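Local coordinates for protein lipolytic enzyme, g-d-s-l (Clostridium thermocellum, PDB 2W47) that carries a family 6 carbohydrate-binding module, a beta-sandwich domain whose pocket here holds a glycan beside a calcium ion, at residues Phe58-Gly63 with Val86-Trp91. Numbering follows the deposited sequence.
Sequences FRYANG and VSTGAW. With AQA (4-deoxy-beta-L-threo-hex-4-enopyranuronic acid), chain B.
Gly63 packs over one face of the Trp91 indole, its CA 3.5 Å from the centroid of the five-membered ring in a CH-pi contact and its N over the rim. Glycine suits this place because a CB there would collide with the ring. On the opposite face lies the sugar AQA, whose C2 sits 3.8 Å above the ring plane; the broad indole thus serves as a platform in the glycan pocket, backed by main chain. The close packing continues at Asn62, whose backbone is gripped twice by Thr88: Asn62 N donates to Thr88 OG1 at 2.9 Å, almost straight at 172°, and Thr88 N returns a bond to Asn62 O at 2.8 Å. With chi1 at 62°, Thr88 turns OG1, also bonded to Thr93 O, to the backbone and CG2 to Tyr60 CE1. Val86 O lies at the Tyr60 ring edge, where Tyr60 OH donates to it at 2.7 Å. Toward solvent the contact loosens: Val86 and Gly89 are exposed, and a water donates to Gly89 O. Serine suits position 87 because Ser87 OG, bonded to Thr64 O, accepts from Gly89 N in an ST turn. The contact joins the end of strand 52-61, flanked by strands 95-103 and 122-130, to the loop following strand 77-83.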
loop_
_atom_site.group_PDB
_atom_site.type_symbol
_atom_site.label_atom_id
_atom_site.label_comp_id
_atom_site.label_asym_id
_atom_site.label_seq_id
_atom_site.Cartn_x
_atom_site.Cartn_y
_atom_site.Cartn_z
ATOM N N PHE A 58 1.613 -4.486 1.017
ATOM C CA PHE A 58 2.113 -3.231 1.573
ATOM C C PHE A 58 2.957 -3.551 2.792
ATOM O O PHE A 58 2.506 -4.259 3.693
ATOM C CB PHE A 58 0.950 -2.335 2.010
ATOM C CG PHE A 58 0.018 -1.955 0.897
ATOM C CD1 PHE A 58 0.226 -0.790 0.162
ATOM C CD2 PHE A 58 -1.084 -2.750 0.593
ATOM C CE1 PHE A 58 -0.648 -0.430 -0.865
ATOM C CE2 PHE A 58 -1.959 -2.400 -0.429
ATOM C CZ PHE A 58 -1.748 -1.236 -1.160
ATOM N N ARG A 59 4.184 -3.049 2.827
ATOM C CA ARG A 59 4.963 -3.088 4.053
ATOM C C ARG A 59 4.666 -1.794 4.792
ATOM O O ARG A 59 4.835 -0.717 4.239
ATOM C CB ARG A 59 6.451 -3.245 3.756
ATOM C CG ARG A 59 7.314 -3.376 5.007
ATOM C CD ARG A 59 8.732 -3.812 4.681
ATOM N NE ARG A 59 9.499 -4.154 5.882
ATOM C CZ ARG A 59 10.323 -3.326 6.522
ATOM N NH1 ARG A 59 10.980 -3.740 7.602
ATOM N NH2 ARG A 59 10.494 -2.079 6.097
ATOM N N TYR A 60 4.216 -1.899 6.043
ATOM C CA TYR A 60 3.632 -0.761 6.739
ATOM C C TYR A 60 3.941 -0.773 8.231
ATOM O O TYR A 60 4.291 -1.816 8.790
ATOM C CB TYR A 60 2.111 -0.740 6.513
ATOM C CG TYR A 60 1.364 -1.658 7.450
ATOM C CD1 TYR A 60 0.807 -1.163 8.623
ATOM C CD2 TYR A 60 1.230 -3.014 7.174
ATOM C CE1 TYR A 60 0.133 -1.992 9.502
ATOM C CE2 TYR A 60 0.550 -3.860 8.058
ATOM C CZ TYR A 60 0.010 -3.328 9.209
ATOM O OH TYR A 60 -0.657 -4.136 10.106
ATOM N N ALA A 61 3.801 0.388 8.866
ATOM C CA ALA A 61 3.878 0.484 10.311
ATOM C C ALA A 61 2.665 1.216 10.829
ATOM O O ALA A 61 2.152 2.124 10.185
ATOM C CB ALA A 61 5.167 1.185 10.749
ATOM N N ASN A 62 2.199 0.813 12.006
ATOM C CA ASN A 62 1.093 1.486 12.676
ATOM C C ASN A 62 1.370 1.442 14.168
ATOM O O ASN A 62 1.100 0.437 14.840
ATOM C CB ASN A 62 -0.249 0.836 12.320
ATOM C CG ASN A 62 -1.422 1.494 13.020
ATOM O OD1 ASN A 62 -1.239 2.439 13.788
ATOM N ND2 ASN A 62 -2.628 0.978 12.786
ATOM N N GLY A 63 1.911 2.544 14.678
ATOM C CA GLY A 63 2.315 2.622 16.080
ATOM C C GLY A 63 1.211 3.093 17.001
ATOM O O GLY A 63 1.475 3.448 18.143
ATOM N N VAL A 86 -3.683 -3.113 10.794
ATOM C CA VAL A 86 -3.772 -3.183 12.245
ATOM C C VAL A 86 -2.476 -2.716 12.887
ATOM O O VAL A 86 -1.434 -2.607 12.223
ATOM C CB VAL A 86 -4.165 -4.609 12.749
ATOM C CG1 VAL A 86 -5.486 -5.052 12.135
ATOM C CG2 VAL A 86 -3.072 -5.642 12.448
ATOM N N SER A 87 -2.544 -2.428 14.180
ATOM C CA SER A 87 -1.362 -2.024 14.923
ATOM C C SER A 87 -0.197 -2.973 14.687
ATOM O O SER A 87 -0.367 -4.196 14.650
ATOM C CB SER A 87 -1.652 -1.976 16.416
ATOM O OG SER A 87 -0.514 -1.478 17.101
ATOM N N THR A 88 0.984 -2.384 14.519
ATOM C CA THR A 88 2.223 -3.142 14.480
ATOM C C THR A 88 2.977 -2.973 15.798
ATOM O O THR A 88 4.064 -3.513 15.961
ATOM C CB THR A 88 3.118 -2.695 13.315
ATOM O OG1 THR A 88 3.478 -1.321 13.494
ATOM C CG2 THR A 88 2.393 -2.880 11.981
ATOM N N GLY A 89 2.389 -2.214 16.718
ATOM C CA GLY A 89 2.941 -2.042 18.064
ATOM C C GLY A 89 3.829 -0.832 18.258
ATOM O O GLY A 89 3.661 -0.076 19.207
ATOM N N ALA A 90 4.811 -0.688 17.386
ATOM C CA ALA A 90 5.744 0.430 17.437
ATOM C C ALA A 90 5.861 1.012 16.044
ATOM O O ALA A 90 5.655 0.302 15.056
ATOM C CB ALA A 90 7.096 -0.029 17.916
ATOM N N TRP A 91 6.217 2.293 15.967
ATOM C CA TRP A 91 6.397 2.961 14.672
ATOM C C TRP A 91 7.607 2.429 13.916
ATOM O O TRP A 91 7.749 2.665 12.721
ATOM C CB TRP A 91 6.494 4.478 14.837
ATOM C CG TRP A 91 5.163 5.095 15.136
ATOM C CD1 TRP A 91 4.776 5.691 16.303
ATOM C CD2 TRP A 91 4.029 5.155 14.259
ATOM N NE1 TRP A 91 3.475 6.129 16.207
ATOM C CE2 TRP A 91 2.994 5.817 14.963
ATOM C CE3 TRP A 91 3.789 4.727 12.944
ATOM C CZ2 TRP A 91 1.734 6.047 14.400
ATOM C CZ3 TRP A 91 2.532 4.965 12.384
ATOM C CH2 TRP A 91 1.522 5.611 13.116
HETATM O O6A AQA B . 0.196 9.167 13.640
HETATM C C6 AQA B . 1.042 9.066 12.709
HETATM O O6B AQA B . 0.707 8.880 11.511
HETATM C C5 AQA B . 2.340 9.153 13.006
HETATM O O5 AQA B . 2.678 9.336 14.412
HETATM C C4 AQA B . 3.290 9.043 12.049
HETATM C C3 AQA B . 4.736 9.370 12.368
HETATM O O3 AQA B . 5.638 8.713 11.467
HETATM C C2 AQA B . 5.008 8.923 13.798
HETATM O O2 AQA B . 6.352 9.221 14.182
HETATM C C1 AQA B . 4.041 9.619 14.749
HETATM O O HOH W 1 0.929 0.555 19.451
#